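Local coordinates for protein 4-amino-4-deoxy-L-arabinose transferase or related glycosyltransferases of PMT family (Cupriavidus metallidurans, PDB 5EZM) that probably transfers 4-amino-4-deoxy-L-arabinose from an isoprenyl-phosphate carrier to lipid A in the bacterial membrane, using a zinc-containing GT-C fold, at residues 147-152 with 296-301; 159-164 with 346-351; 215-220 with 332-337; 283-288 with 338-343. All blocks are in the same frame, centred on the assembly; numbering follows the deposited sequence.

Contact 1: residues 147-152 with 296-301; sequences AAPMWS and FLPWAG. With MPG ([(Z)-octadec-9-enyl] (2R)-2,3-bis(oxidanyl)propanoate), chain L; MPG ([(Z)-octadec-9-enyl] (2R)-2,3-bis(oxidanyl)propanoate), chain O.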
# COMPACT_ATOMS: atom_id res chain seq x y z
N ALA A 147 4.56 -4.84 14.73
CA ALA A 147 3.24 -4.85 15.36
C ALA A 147 2.33 -3.75 14.85
O ALA A 147 1.11 -3.87 14.98
CB ALA A 147 3.37 -4.73 16.88
N ALA A 148 2.89 -2.68 14.29
CA ALA A 148 2.08 -1.57 13.81
C ALA A 148 1.16 -2.05 12.69
O ALA A 148 1.65 -2.46 11.63
CB ALA A 148 2.96 -0.42 13.32
N PRO A 149 -0.16 -2.02 12.88
CA PRO A 149 -1.06 -2.56 11.85
C PRO A 149 -1.01 -1.80 10.54
O PRO A 149 -1.23 -2.40 9.49
CB PRO A 149 -2.44 -2.45 12.51
CG PRO A 149 -2.30 -1.33 13.47
CD PRO A 149 -0.91 -1.44 14.01
N MET A 150 -0.72 -0.49 10.56
CA MET A 150 -0.62 0.24 9.31
C MET A 150 0.56 -0.25 8.48
O MET A 150 0.45 -0.39 7.25
CB MET A 150 -0.52 1.74 9.57
CG MET A 150 -0.33 2.58 8.33
SD MET A 150 -0.78 4.32 8.57
CE MET A 150 -2.55 4.23 8.35
N TRP A 151 1.69 -0.54 9.13
CA TRP A 151 2.87 -0.97 8.37
C TRP A 151 2.72 -2.39 7.86
O TRP A 151 3.12 -2.69 6.73
CB TRP A 151 4.12 -0.83 9.23
CG TRP A 151 5.37 -0.98 8.42
CD1 TRP A 151 6.21 -2.06 8.39
CD2 TRP A 151 5.92 -0.02 7.51
NE1 TRP A 151 7.25 -1.83 7.52
CE2 TRP A 151 7.09 -0.58 6.97
CE3 TRP A 151 5.54 1.26 7.11
CZ2 TRP A 151 7.88 0.09 6.04
CZ3 TRP A 151 6.32 1.93 6.19
CH2 TRP A 151 7.48 1.34 5.66
N SER A 152 2.14 -3.29 8.67
CA SER A 152 2.00 -4.68 8.24
C SER A 152 0.87 -4.85 7.24
O SER A 152 1.05 -5.47 6.18
CB SER A 152 1.78 -5.59 9.46
OG SER A 152 0.47 -5.42 9.99
N PHE A 296 -1.16 2.79 14.46
CA PHE A 296 -0.09 2.59 15.43
C PHE A 296 -0.66 2.14 16.77
O PHE A 296 -0.14 2.49 17.83
CB PHE A 296 0.73 3.87 15.59
CG PHE A 296 2.19 3.64 15.86
CD1 PHE A 296 2.99 3.01 14.92
CD2 PHE A 296 2.76 4.07 17.04
CE1 PHE A 296 4.33 2.80 15.16
CE2 PHE A 296 4.11 3.87 17.29
CZ PHE A 296 4.89 3.23 16.35
N LEU A 297 -1.74 1.36 16.71
CA LEU A 297 -2.56 1.12 17.90
C LEU A 297 -1.82 0.41 19.03
O LEU A 297 -1.91 0.87 20.17
CB LEU A 297 -3.83 0.35 17.50
CG LEU A 297 -4.87 0.13 18.59
CD1 LEU A 297 -5.38 1.46 19.14
CD2 LEU A 297 -6.02 -0.70 18.05
N PRO A 298 -1.09 -0.69 18.80
CA PRO A 298 -0.41 -1.36 19.93
C PRO A 298 0.59 -0.48 20.66
O PRO A 298 1.05 -0.88 21.74
CB PRO A 298 0.28 -2.56 19.27
CG PRO A 298 0.32 -2.25 17.81
CD PRO A 298 -0.92 -1.46 17.55
N TRP A 299 0.93 0.70 20.13
CA TRP A 299 1.84 1.62 20.81
C TRP A 299 1.16 2.93 21.18
O TRP A 299 1.84 3.86 21.63
CB TRP A 299 3.07 1.89 19.93
CG TRP A 299 3.63 0.65 19.28
CD1 TRP A 299 3.67 0.38 17.94
CD2 TRP A 299 4.22 -0.48 19.94
NE1 TRP A 299 4.26 -0.84 17.73
CE2 TRP A 299 4.60 -1.39 18.93
CE3 TRP A 299 4.46 -0.80 21.28
CZ2 TRP A 299 5.21 -2.61 19.23
CZ3 TRP A 299 5.07 -2.01 21.57
CH2 TRP A 299 5.44 -2.90 20.55
N ALA A 300 -0.16 3.02 21.02
CA ALA A 300 -0.86 4.27 21.33
C ALA A 300 -0.61 4.72 22.76
O ALA A 300 -0.44 5.91 23.03
CB ALA A 300 -2.36 4.11 21.07
N GLY A 301 -0.54 3.76 23.69
CA GLY A 301 -0.30 4.08 25.09
C GLY A 301 1.02 4.78 25.35
O GLY A 301 1.16 5.45 26.38
C5 MPG L . -8.85 -1.24 15.80
C6 MPG L . -8.83 -0.83 14.32
C7 MPG L . -7.44 -0.98 13.66
C8 MPG L . -7.32 -0.11 12.38
C9 MPG L . -6.00 -0.32 11.61
C10 MPG L . -5.82 0.72 10.47
C11 MPG L . -4.89 0.21 9.35
C12 MPG L . -4.70 1.27 8.21
C13 MPG L . -3.85 0.74 7.04
C14 MPG L . -3.93 1.65 5.78
C15 MPG L . -3.31 0.97 4.51
C16 MPG L . -3.00 1.99 3.38
C2 MPG O . -2.88 8.89 22.62
C3 MPG O . -3.28 8.46 24.03
C4 MPG O . -2.08 8.06 24.87
C5 MPG O . -2.45 7.72 26.33
C6 MPG O . -1.21 7.68 27.25
C7 MPG O . -1.60 7.68 28.74
C8 MPG O . -0.43 8.11 29.65
C1 MPG O . -4.06 9.41 21.80
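The carbonyl oxygen of Ala148, a residue whose methyl rests against Phe296, is gripped from its own helix: Ser152 N bonds to Ala148 O at 3.1 Å, and Trp151 N adds a weaker bond. Ala148 is the N-cap of helix 149-155, and Pro149, which has no amide hydrogen to offer, suits the first turn. Ala148 CB lies 3.8 Å from Phe296 CD1, approaching the ring obliquely. The two prolines point at each other tip to tip, with Pro149 CD 3.5 Å from Pro298 CD. Next to them Pro298 CG sits 3.4 Å from Ala147 O. Ala147 turns its methyl to the indole, CB 3.7 Å from Trp299 CZ2. With CG of Trp299 anti to its carbonyl carbon (chi1 -43°), the ring swings back over Phe296, its CD1 lying 3.4 Å above one face of the phenyl, toward the rim. The indole NE1 is not left idle in this apolar setting, since it hydrogen-bonds to Ala144 O in helix 135-147. With an alanine at Pro298 the CG and CD carbons are absent, which would probably open a gap facing Pro149 and the Ala147 carbonyl. Bound MPG lipids flank the contact, one of them touching Met150 CE at 3.7 Å through its C12. Small methyls, rigid prolines and flat rings meet here without a hydrogen bond between the two segments, so shape fit probably carries much of the contact, with a backbone bond from Met150 to Gly295 beside it.

Contact 2: residues 159-164 with 346-351; sequences TLDMTL and PGYIVP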
# COMPACT_ATOMS: atom_id res chain seq x y z
N THR A 159 -0.57 -1.55 -2.98
CA THR A 159 -0.80 -0.15 -3.29
C THR A 159 0.54 0.56 -3.32
O THR A 159 1.52 0.08 -2.75
CB THR A 159 -1.74 0.52 -2.28
OG1 THR A 159 -2.07 1.84 -2.72
CG2 THR A 159 -1.08 0.60 -0.91
N LEU A 160 0.59 1.70 -4.01
CA LEU A 160 1.85 2.43 -4.15
C LEU A 160 2.31 3.05 -2.84
O LEU A 160 3.51 3.33 -2.69
CB LEU A 160 1.72 3.52 -5.21
CG LEU A 160 2.17 3.15 -6.62
CD1 LEU A 160 1.52 1.87 -7.09
CD2 LEU A 160 1.84 4.29 -7.58
N ASP A 161 1.41 3.24 -1.88
CA ASP A 161 1.74 3.98 -0.67
C ASP A 161 2.79 3.25 0.17
O ASP A 161 3.63 3.91 0.81
CB ASP A 161 0.48 4.22 0.15
CG ASP A 161 -0.55 5.05 -0.61
OD1 ASP A 161 -0.16 6.04 -1.25
OD2 ASP A 161 -1.75 4.69 -0.57
N MET A 162 2.78 1.92 0.18
CA MET A 162 3.78 1.20 0.96
C MET A 162 5.14 1.17 0.25
O MET A 162 6.18 1.23 0.91
CB MET A 162 3.30 -0.22 1.26
CG MET A 162 4.35 -1.13 1.89
SD MET A 162 5.19 -0.45 3.35
CE MET A 162 3.80 -0.15 4.43
N THR A 163 5.15 1.09 -1.08
CA THR A 163 6.41 1.21 -1.81
C THR A 163 7.05 2.57 -1.55
O THR A 163 8.23 2.66 -1.18
CB THR A 163 6.17 1.01 -3.31
OG1 THR A 163 5.23 -0.05 -3.51
CG2 THR A 163 7.47 0.66 -4.01
N LEU A 164 6.26 3.64 -1.71
CA LEU A 164 6.76 4.98 -1.39
C LEU A 164 7.18 5.08 0.07
O LEU A 164 8.15 5.77 0.39
CB LEU A 164 5.69 6.02 -1.71
CG LEU A 164 6.10 7.47 -1.46
CD1 LEU A 164 7.25 7.85 -2.37
CD2 LEU A 164 4.92 8.41 -1.66
N PRO A 346 -6.05 7.35 2.87
CA PRO A 346 -5.33 6.86 4.06
C PRO A 346 -3.86 6.56 3.82
O PRO A 346 -3.01 6.98 4.61
CB PRO A 346 -6.12 5.60 4.45
CG PRO A 346 -6.91 5.24 3.24
CD PRO A 346 -7.22 6.53 2.55
N GLY A 347 -3.54 5.86 2.73
CA GLY A 347 -2.16 5.51 2.42
C GLY A 347 -1.20 6.68 2.43
O GLY A 347 -0.01 6.49 2.71
N TYR A 348 -1.69 7.90 2.16
CA TYR A 348 -0.83 9.08 2.19
C TYR A 348 -0.03 9.14 3.48
O TYR A 348 1.13 9.57 3.48
CB TYR A 348 -1.67 10.36 2.04
CG TYR A 348 -2.26 10.58 0.67
CD1 TYR A 348 -2.02 9.70 -0.37
CD2 TYR A 348 -3.08 11.68 0.42
CE1 TYR A 348 -2.57 9.90 -1.62
CE2 TYR A 348 -3.63 11.89 -0.83
CZ TYR A 348 -3.37 11.00 -1.85
OH TYR A 348 -3.92 11.21 -3.09
N ILE A 349 -0.63 8.71 4.60
CA ILE A 349 0.01 8.90 5.90
C ILE A 349 0.99 7.79 6.25
O ILE A 349 1.70 7.91 7.26
CB ILE A 349 -1.06 9.05 7.00
CG1 ILE A 349 -0.57 9.99 8.09
CG2 ILE A 349 -1.44 7.71 7.59
CD1 ILE A 349 -0.06 11.30 7.56
N VAL A 350 1.08 6.74 5.43
CA VAL A 350 1.95 5.60 5.77
C VAL A 350 3.40 6.00 5.96
O VAL A 350 4.04 5.49 6.89
CB VAL A 350 1.76 4.47 4.76
CG1 VAL A 350 2.69 3.32 5.07
CG2 VAL A 350 0.31 3.97 4.78
N PRO A 351 4.00 6.88 5.14
CA PRO A 351 5.43 7.21 5.33
C PRO A 351 5.81 7.73 6.72
O PRO A 351 7.01 7.79 7.01
CB PRO A 351 5.68 8.28 4.26
CG PRO A 351 4.77 7.92 3.18
CD PRO A 351 3.51 7.43 3.86
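Asp161 lays its carboxylate against the backbone of Gly347, with Asp161 CG 3.5 Å from Gly347 C. The aspartate holds CG beside its backbone N, anti to the carbonyl carbon (chi1 -60°), and this sends the acid group forward across the glycine. A CB on Gly347 would run into OD2, so the bare alpha carbon is what lets the two backbones come this close. The other oxygen, OD1, reaches the edge of the Tyr348 ring, near its plane, at 4.2 Å from CD1; OD1 is also held by a salt bridge to Lys206 NZ. Met162 starts out pointing away from 346-351, yet bends at both chi2 and chi3 (51° and 58°), which curls the thioether back until Met162 CE lies 3.7 Å from Val350 CG1. The two side chains cross at about a right angle, the flexible methionine moulding itself to the rigid branched valine. Tyr348 lies about 7 Å from the zinc ligand His270, side chain to side chain. The contact joins the start of helix 160-178 to the helically wound residues just before helix 352-365; Met162 also packs on helices 112-133 and 149-155, while Leu164 and Tyr348 touch helix 185-206.

Contact 3: residues 215-220 with 332-337; sequences GLVLVV and IAIFVF. With DSL (mono-trans, octa-cis decaprenyl-phosphate), chain C; MPG ([(Z)-octadec-9-enyl] (2R)-2,3-bis(oxidanyl)propanoate), chain Z.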
# COMPACT_ATOMS: atom_id res chain seq x y z
N GLY A 215 12.45 17.66 1.82
CA GLY A 215 12.87 19.05 1.90
C GLY A 215 12.08 19.84 2.92
O GLY A 215 12.65 20.57 3.75
N LEU A 216 10.75 19.70 2.89
CA LEU A 216 9.91 20.27 3.94
C LEU A 216 10.42 19.86 5.32
O LEU A 216 10.84 20.71 6.11
CB LEU A 216 8.46 19.81 3.74
CG LEU A 216 7.47 20.15 4.86
CD1 LEU A 216 7.27 21.66 4.97
CD2 LEU A 216 6.14 19.44 4.64
N VAL A 217 10.44 18.55 5.59
CA VAL A 217 10.96 18.05 6.86
C VAL A 217 12.36 18.58 7.11
O VAL A 217 12.75 18.81 8.26
CB VAL A 217 10.92 16.50 6.87
CG1 VAL A 217 11.56 15.96 8.13
CG2 VAL A 217 9.49 16.01 6.75
N LEU A 218 13.13 18.81 6.05
CA LEU A 218 14.46 19.38 6.23
C LEU A 218 14.37 20.82 6.73
O LEU A 218 14.91 21.15 7.80
CB LEU A 218 15.25 19.30 4.93
CG LEU A 218 16.70 19.78 5.00
CD1 LEU A 218 17.41 19.19 6.20
CD2 LEU A 218 17.43 19.42 3.71
N VAL A 219 13.66 21.68 5.99
CA VAL A 219 13.68 23.10 6.34
C VAL A 219 13.08 23.32 7.72
O VAL A 219 13.66 24.04 8.55
CB VAL A 219 12.98 23.95 5.26
CG1 VAL A 219 13.78 23.93 3.96
CG2 VAL A 219 11.56 23.48 5.00
N VAL A 220 11.95 22.66 8.00
CA VAL A 220 11.36 22.72 9.34
C VAL A 220 12.40 22.38 10.39
O VAL A 220 12.57 23.10 11.38
CB VAL A 220 10.14 21.79 9.43
CG1 VAL A 220 9.55 21.82 10.83
CG2 VAL A 220 9.10 22.17 8.39
N ILE A 332 5.53 14.47 12.19
CA ILE A 332 4.60 15.58 12.43
C ILE A 332 4.43 16.41 11.16
O ILE A 332 3.30 16.74 10.76
CB ILE A 332 5.08 16.45 13.60
CG1 ILE A 332 5.10 15.63 14.90
CG2 ILE A 332 4.19 17.67 13.76
CD1 ILE A 332 5.79 16.33 16.05
N ALA A 333 5.54 16.76 10.50
CA ALA A 333 5.47 17.60 9.31
C ALA A 333 4.69 16.91 8.20
O ALA A 333 3.83 17.52 7.56
CB ALA A 333 6.87 17.96 8.84
N ILE A 334 4.98 15.63 7.94
CA ILE A 334 4.25 14.93 6.89
C ILE A 334 2.78 14.79 7.27
O ILE A 334 1.88 14.94 6.42
CB ILE A 334 4.91 13.56 6.62
CG1 ILE A 334 6.29 13.78 5.99
CG2 ILE A 334 4.04 12.72 5.70
CD1 ILE A 334 7.06 12.50 5.77
N PHE A 335 2.50 14.53 8.55
CA PHE A 335 1.12 14.41 9.01
C PHE A 335 0.34 15.69 8.76
O PHE A 335 -0.77 15.65 8.20
CB PHE A 335 1.09 14.05 10.50
CG PHE A 335 -0.29 13.90 11.06
CD1 PHE A 335 -0.95 12.69 11.00
CD2 PHE A 335 -0.94 14.98 11.66
CE1 PHE A 335 -2.23 12.55 11.52
CE2 PHE A 335 -2.21 14.84 12.17
CZ PHE A 335 -2.86 13.63 12.11
N VAL A 336 0.89 16.84 9.16
CA VAL A 336 0.16 18.08 8.96
C VAL A 336 0.12 18.46 7.49
O VAL A 336 -0.79 19.16 7.05
CB VAL A 336 0.75 19.22 9.82
CG1 VAL A 336 0.81 18.80 11.28
CG2 VAL A 336 2.12 19.63 9.31
N PHE A 337 1.10 18.00 6.71
CA PHE A 337 1.07 18.28 5.27
C PHE A 337 -0.11 17.60 4.61
O PHE A 337 -0.89 18.23 3.89
CB PHE A 337 2.38 17.84 4.61
CG PHE A 337 2.32 17.86 3.11
CD1 PHE A 337 2.47 19.05 2.41
CD2 PHE A 337 2.10 16.69 2.39
CE1 PHE A 337 2.41 19.07 1.03
CE2 PHE A 337 2.04 16.71 1.01
CZ PHE A 337 2.20 17.90 0.33
C21 DSL C . 14.51 14.73 6.57
C22 DSL C . 15.36 14.18 5.43
C23 DSL C . 15.53 12.67 5.28
C24 DSL C . 15.95 15.02 4.57
C25 DSL C . 16.81 14.47 3.41
C26 DSL C . 16.43 15.24 2.12
C27 DSL C . 17.71 15.90 1.50
C28 DSL C . 19.11 15.30 1.79
C29 DSL C . 17.60 17.00 0.72
C30 DSL C . 16.20 17.60 0.43
C31 DSL C . 16.32 19.13 0.16
C32 DSL C . 15.61 19.49 -1.19
C33 DSL C . 16.33 19.26 -2.53
C34 DSL C . 14.36 20.02 -1.18
C2 MPG Z . 4.17 22.65 9.69
C3 MPG Z . 5.15 21.72 10.39
C4 MPG Z . 5.08 21.84 11.91
C5 MPG Z . 6.24 21.12 12.60
C6 MPG Z . 6.18 21.21 14.14
C7 MPG Z . 7.40 20.54 14.80
C8 MPG Z . 7.43 20.68 16.34
C9 MPG Z . 8.82 20.34 16.93
C10 MPG Z . 8.85 20.40 18.48
C11 MPG Z . 10.29 20.45 19.04
C12 MPG Z . 10.39 19.89 20.50
C1 MPG Z . 4.21 22.52 8.17
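Leu216 and Val217 press helix 209-224 against Ala333, Ile334 and Phe337 of helix 323-339; the run begins one residue earlier, at Gly215, whose alpha carbon lies against a lipid. This CA is 3.6 Å from C34 of the bound decaprenyl phosphate, and a CB there would collide with the chain. Leu216 sends CD2 across the gap to Phe337 CB at 4.1 Å, the two side chains meeting at a slant, and the same methyl also brushes the Ala333 carbonyl. Val217 works on two fronts. Its CG2 nestles against Ala333 CB at 3.9 Å and Ile334 CG1 at 4.0 Å, whereas CG1, anti to the backbone N (chi1 175°), turns to the isoprenoid and meets its C21 at 3.6 Å. Branching at the beta carbon lets this one valine serve both neighbours, and the small Ala333 suits the spot where the backbones approach most closely. Leu218 belongs to the lipid side, its CD2 3.7 Å from C31 of the same decaprenyl chain. Val220, one turn beyond Leu216, reaches with CG1 to C5 of an MPG lipid that also touches Val336 and Ile332. No hydrogen bond links the two segments, as suits membrane helices packed mainly through apolar side chains. Their axes approach to 9.6 Å and cross at 122°, a steep angle that limits the meeting to a few residues. The pair belongs to the multi-helix transmembrane domain of the GT-C fold, and one side of the crossing helps to line the pocket for the polyprenyl phosphate, a chemical relative of the enzyme's presumed sugar carrier.

Contact 4: residues 283-288 with 338-343; sequences GSVFYF and FSISRS. With MPG ([(Z)-octadec-9-enyl] (2R)-2,3-bis(oxidanyl)propanoate), chain B; MPG ([(Z)-octadec-9-enyl] (2R)-2,3-bis(oxidanyl)propanoate), chain D; MPG ([(Z)-octadec-9-enyl] (2R)-2,3-bis(oxidanyl)propanoate), chain Q.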
# COMPACT_ATOMS: atom_id res chain seq x y z
N GLY A 283 -12.59 16.19 2.88
CA GLY A 283 -12.21 15.53 4.12
C GLY A 283 -11.72 16.54 5.13
O GLY A 283 -10.99 17.47 4.79
N SER A 284 -12.14 16.36 6.38
CA SER A 284 -11.79 17.30 7.44
C SER A 284 -10.29 17.27 7.72
O SER A 284 -9.56 16.36 7.29
CB SER A 284 -12.57 16.99 8.72
OG SER A 284 -12.06 15.82 9.34
N VAL A 285 -9.82 18.27 8.46
CA VAL A 285 -8.41 18.35 8.81
C VAL A 285 -8.02 17.26 9.80
O VAL A 285 -6.84 16.94 9.93
CB VAL A 285 -8.07 19.75 9.35
CG1 VAL A 285 -8.63 19.94 10.76
CG2 VAL A 285 -6.57 20.01 9.31
N PHE A 286 -9.00 16.67 10.49
CA PHE A 286 -8.74 15.57 11.42
C PHE A 286 -8.81 14.20 10.74
O PHE A 286 -8.92 13.18 11.44
CB PHE A 286 -9.74 15.63 12.58
CG PHE A 286 -10.01 17.02 13.08
CD1 PHE A 286 -9.11 17.65 13.93
CD2 PHE A 286 -11.15 17.70 12.70
CE1 PHE A 286 -9.36 18.92 14.39
CE2 PHE A 286 -11.41 18.97 13.16
CZ PHE A 286 -10.51 19.59 14.00
N TYR A 287 -8.72 14.16 9.41
CA TYR A 287 -8.94 12.92 8.68
C TYR A 287 -7.94 11.84 9.08
O TYR A 287 -8.32 10.69 9.30
CB TYR A 287 -8.87 13.20 7.17
CG TYR A 287 -8.97 11.98 6.29
CD1 TYR A 287 -10.20 11.42 5.98
CD2 TYR A 287 -7.83 11.39 5.75
CE1 TYR A 287 -10.30 10.31 5.17
CE2 TYR A 287 -7.92 10.28 4.94
CZ TYR A 287 -9.16 9.74 4.65
OH TYR A 287 -9.25 8.63 3.84
N PHE A 288 -6.67 12.20 9.19
CA PHE A 288 -5.61 11.23 9.47
C PHE A 288 -5.39 10.98 10.95
O PHE A 288 -4.44 10.28 11.31
CB PHE A 288 -4.30 11.69 8.82
CG PHE A 288 -4.33 11.70 7.33
CD1 PHE A 288 -4.22 10.52 6.62
CD2 PHE A 288 -4.46 12.89 6.63
CE1 PHE A 288 -4.24 10.51 5.24
CE2 PHE A 288 -4.48 12.89 5.25
CZ PHE A 288 -4.37 11.70 4.55
N PHE A 338 -0.28 16.29 4.85
CA PHE A 338 -1.42 15.61 4.26
C PHE A 338 -2.73 15.97 4.95
O PHE A 338 -3.79 15.82 4.34
CB PHE A 338 -1.19 14.10 4.29
CG PHE A 338 -0.13 13.64 3.33
CD1 PHE A 338 -0.28 13.84 1.97
CD2 PHE A 338 1.02 13.02 3.79
CE1 PHE A 338 0.69 13.42 1.08
CE2 PHE A 338 1.99 12.60 2.91
CZ PHE A 338 1.83 12.80 1.55
N SER A 339 -2.68 16.45 6.19
CA SER A 339 -3.89 16.81 6.90
C SER A 339 -4.50 18.12 6.41
O SER A 339 -5.70 18.34 6.60
CB SER A 339 -3.62 16.90 8.40
OG SER A 339 -3.41 15.61 8.95
N ILE A 340 -3.69 18.99 5.78
CA ILE A 340 -4.20 20.23 5.21
C ILE A 340 -4.34 20.17 3.70
O ILE A 340 -4.66 21.19 3.07
CB ILE A 340 -3.31 21.43 5.61
CG1 ILE A 340 -1.93 21.30 4.96
CG2 ILE A 340 -3.19 21.53 7.12
CD1 ILE A 340 -0.95 22.38 5.38
N SER A 341 -4.10 19.01 3.10
CA SER A 341 -4.25 18.85 1.66
C SER A 341 -5.71 18.62 1.30
O SER A 341 -6.49 18.10 2.10
CB SER A 341 -3.39 17.69 1.16
OG SER A 341 -3.63 17.42 -0.21
N ARG A 342 -6.07 19.00 0.07
CA ARG A 342 -7.45 18.84 -0.38
C ARG A 342 -7.79 17.36 -0.55
O ARG A 342 -8.73 16.85 0.07
CB ARG A 342 -7.67 19.60 -1.69
N SER A 343 -7.03 16.66 -1.39
CA SER A 343 -7.23 15.23 -1.59
C SER A 343 -6.60 14.45 -0.44
O SER A 343 -5.42 14.63 -0.13
CB SER A 343 -6.63 14.80 -2.93
OG SER A 343 -6.76 13.40 -3.12
C2 MPG B . -12.66 12.73 14.75
C3 MPG B . -12.05 12.93 13.37
C4 MPG B . -13.02 12.58 12.26
C5 MPG B . -12.33 12.53 10.88
C6 MPG B . -13.34 12.77 9.74
C7 MPG B . -12.67 12.74 8.35
C8 MPG B . -13.57 13.37 7.26
C1 MPG B . -11.64 12.94 15.88
C2 MPG D . -6.09 25.22 0.89
C3 MPG D . -4.75 24.50 1.00
C4 MPG D . -4.45 23.68 -0.24
C5 MPG D . -3.38 22.60 -0.03
C6 MPG D . -3.47 21.51 -1.11
C7 MPG D . -2.12 20.82 -1.39
C8 MPG D . -2.17 20.03 -2.71
C9 MPG D . -0.78 19.79 -3.34
C10 MPG D . -0.81 19.95 -4.88
C11 MPG D . -0.99 18.59 -5.59
C12 MPG D . 0.03 18.40 -6.77
C1 MPG D . -6.22 26.38 1.88
C2 MPG Q . -9.03 3.88 15.84
C3 MPG Q . -9.90 3.23 14.77
C4 MPG Q . -9.55 3.72 13.37
C5 MPG Q . -10.80 4.06 12.54
C6 MPG Q . -10.43 4.69 11.18
C7 MPG Q . -11.48 5.70 10.70
C8 MPG Q . -10.96 6.57 9.53
C9 MPG Q . -11.70 7.92 9.40
C10 MPG Q . -11.11 8.80 8.27
C1 MPG Q . -9.30 3.30 17.24
O HOH W 1 -5.90 14.62 9.74
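Phe288 drives its ring edge against the end of helix 323-339, with CE2 3.6 Å from Phe338 CB and close to the Phe338 carbonyl oxygen, near the ring plane. One face of the same ring takes Tyr287 CD2 over its centre. Were Phe288 an alanine, the flank of Phe338 CB would likely lose its apolar cover and the Tyr287 ring the face it leans on. Val285 belongs to this close part through its backbone, since Val285 CA makes a CA-H...O contact with Ser339 O at 3.5 Å. Between the segments a water bonds to Ser339 OG at 2.8 Å; it also sits by Val285 O and Phe288 N, at distances so short that their exact values are doubtful. Ser339 OG hydrogen-bonds to Phe335 O as well, so a small hydroxyl suits a place between water and helix carbonyl. Farther out, the meeting of Val285 CG2 and Ile340 CG2 on the surface is loose, 4.3 Å apart, and MPG lipids lie against Ser284, Phe286 and Tyr287, with another at Ile340. Within the fold, the turn of 284-287 leads into helix 288-295, Lys344 bonds to the carbonyl oxygens of both Gly283 and Ser341, and Phe338 reaches over to Val209 and Leu213 of helix 209-224.

Contact 2, only about 5 Å from the centre of the chain, touches each of the other three. Toward contact 1, Met162 CE lies 3.5 Å from Trp151 CE3. Ile349 serves the remaining two: its CD1 is 3.6 Å from Phe335 CA of contact 3, and its CB is 3.5 Å from Phe288 CD1 of contact 4. Contacts 3 and 4 share helix 323-339 and meet where Phe335 packs on Phe288, whereas contact 1 touches neither. Contact 2 lies near the zinc site: the Tyr348 side chain is about 9 Å from that of Glu87 and about 7 Å from the bound phosphocholine. Contact 3 borders the decaprenyl phosphate, and MPG lipids lie against all four.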